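Local structure of D-methionine-binding lipoprotein MetQ (Escherichia coli, 4YAH) at residues 39-44 with 261-266. The protein binds methionine as the substrate-binding lipoprotein of an ATP-driven ABC transport system that takes up D-methionine. Numbering follows the deposited sequence.
Sequences VGAEQQ and KVFNGG
Glu42 OE1, hydrogen-bonded to Thr204 and more weakly to the amino group of the bound methionine, ends a side chain whose CG lies 3.9 Å from Phe263 CZ, at the ring edge and near its plane. CG stands beside the backbone N (chi1 -71°); this torsion brings it to the ring, and the extended chain beyond carries the carboxylate to Thr204 and the methionine. The carboxylate and ring planes are 64° apart. Ala41, the first residue of helix 41-57, points its methyl at the other segment: CB sits 3.5 Å from Phe263 CZ, with CE1 almost as close, and 3.7 Å from Val262 CG2. The methyl touches the valine branch and the far end of the ring in directions roughly at right angles, meeting the ring obliquely. At the more open margin, Gln44 crosses Val262 obliquely and brings OE1 to 3.7 Å from CG2, a van der Waals approach. No hydrogen bond joins the segments. Helix 253-262 ends in a Schellman motif, in which Asn264, at positive phi, is the C-prime residue and its N bonds Lys261 O at 3.0 Å. Phe263 also meets the ring of Tyr112, another residue of the methionine pocket. The contact packs the start of one helix against the end of another beside the ligand site of a periplasmic-binding-protein fold, where the methionine lies in the cleft between two lobes.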
loop_
_atom_site.group_PDB
_atom_site.type_symbol
_atom_site.label_atom_id
_atom_site.label_comp_id
_atom_site.label_asym_id
_atom_site.label_seq_id
_atom_site.Cartn_x
_atom_site.Cartn_y
_atom_site.Cartn_z
ATOM N N VAL A 39 1.503 7.551 -8.095
ATOM C CA VAL A 39 2.580 8.524 -8.197
ATOM C C VAL A 39 3.460 8.490 -6.965
ATOM O O VAL A 39 3.015 8.142 -5.880
ATOM C CB VAL A 39 2.050 9.963 -8.389
ATOM C CG1 VAL A 39 1.277 10.061 -9.645
ATOM C CG2 VAL A 39 1.168 10.376 -7.250
ATOM N N GLY A 40 4.723 8.841 -7.158
ATOM C CA GLY A 40 5.689 8.828 -6.078
ATOM C C GLY A 40 6.666 7.704 -6.307
ATOM O O GLY A 40 6.933 7.321 -7.452
ATOM N N ALA A 41 7.173 7.154 -5.219
ATOM C CA ALA A 41 8.239 6.186 -5.303
ATOM C C ALA A 41 7.772 4.922 -6.014
ATOM O O ALA A 41 8.577 4.258 -6.652
ATOM C CB ALA A 41 8.759 5.857 -3.935
ATOM N N GLU A 42 6.487 4.586 -5.911
ATOM C CA GLU A 42 6.000 3.371 -6.576
ATOM C C GLU A 42 6.046 3.563 -8.092
ATOM O O GLU A 42 6.358 2.631 -8.834
ATOM C CB GLU A 42 4.588 2.989 -6.115
ATOM C CG GLU A 42 4.578 2.467 -4.660
ATOM C CD GLU A 42 3.244 1.911 -4.188
ATOM O OE1 GLU A 42 3.054 1.796 -2.955
ATOM O OE2 GLU A 42 2.386 1.571 -5.016
ATOM N N GLN A 43 5.758 4.770 -8.561
ATOM C CA GLN A 43 5.891 5.068 -9.984
ATOM C C GLN A 43 7.345 4.936 -10.425
ATOM O O GLN A 43 7.622 4.422 -11.506
ATOM C CB GLN A 43 5.375 6.468 -10.305
ATOM C CG GLN A 43 5.477 6.810 -11.789
ATOM C CD GLN A 43 5.160 8.257 -12.083
ATOM O OE1 GLN A 43 4.632 8.976 -11.237
ATOM N NE2 GLN A 43 5.488 8.694 -13.292
ATOM N N GLN A 44 8.273 5.405 -9.596
ATOM C CA GLN A 44 9.690 5.294 -9.929
ATOM C C GLN A 44 10.083 3.829 -10.116
ATOM O O GLN A 44 10.811 3.495 -11.038
ATOM C CB GLN A 44 10.566 5.923 -8.850
ATOM C CG GLN A 44 10.356 7.406 -8.648
ATOM C CD GLN A 44 11.139 7.911 -7.449
ATOM O OE1 GLN A 44 12.311 7.562 -7.276
ATOM N NE2 GLN A 44 10.488 8.701 -6.597
ATOM N N LYS A 261 16.457 0.816 -2.671
ATOM C CA LYS A 261 17.082 2.124 -2.556
ATOM C C LYS A 261 16.053 3.188 -2.180
ATOM O O LYS A 261 16.156 3.816 -1.124
ATOM C CB LYS A 261 17.770 2.490 -3.868
ATOM C CG LYS A 261 18.680 3.702 -3.789
ATOM C CD LYS A 261 19.802 3.498 -2.778
ATOM C CE LYS A 261 21.036 4.322 -3.127
ATOM N NZ LYS A 261 20.711 5.751 -3.409
ATOM N N VAL A 262 15.049 3.383 -3.027
ATOM C CA VAL A 262 14.123 4.490 -2.821
ATOM C C VAL A 262 13.280 4.306 -1.557
ATOM O O VAL A 262 12.910 5.295 -0.933
ATOM C CB VAL A 262 13.199 4.699 -4.041
ATOM C CG1 VAL A 262 12.184 3.591 -4.163
ATOM C CG2 VAL A 262 12.497 6.065 -3.945
ATOM N N PHE A 263 13.002 3.062 -1.146
ATOM C CA PHE A 263 12.218 2.843 0.075
ATOM C C PHE A 263 13.112 2.586 1.293
ATOM O O PHE A 263 12.627 2.183 2.346
ATOM C CB PHE A 263 11.226 1.681 -0.115
ATOM C CG PHE A 263 10.110 2.005 -1.060
ATOM C CD1 PHE A 263 9.153 2.937 -0.717
ATOM C CD2 PHE A 263 10.018 1.380 -2.306
ATOM C CE1 PHE A 263 8.132 3.265 -1.588
ATOM C CE2 PHE A 263 8.995 1.698 -3.182
ATOM C CZ PHE A 263 8.049 2.636 -2.829
ATOM N N ASN A 264 14.414 2.806 1.136
ATOM C CA ASN A 264 15.347 2.685 2.257
ATOM C C ASN A 264 15.120 1.390 3.066
ATOM O O ASN A 264 14.936 1.418 4.293
ATOM C CB ASN A 264 15.215 3.930 3.139
ATOM C CG ASN A 264 16.245 3.976 4.250
ATOM O OD1 ASN A 264 17.396 3.578 4.060
ATOM N ND2 ASN A 264 15.833 4.457 5.422
ATOM N N GLY A 265 15.101 0.254 2.362
ATOM C CA GLY A 265 14.952 -1.048 3.001
ATOM C C GLY A 265 13.524 -1.416 3.368
ATOM O O GLY A 265 13.277 -2.485 3.920
ATOM N N GLY A 266 12.574 -0.550 3.035
ATOM C CA GLY A 266 11.188 -0.772 3.404
ATOM C C GLY A 266 10.374 -1.532 2.364
ATOM O O GLY A 266 9.144 -1.464 2.392
#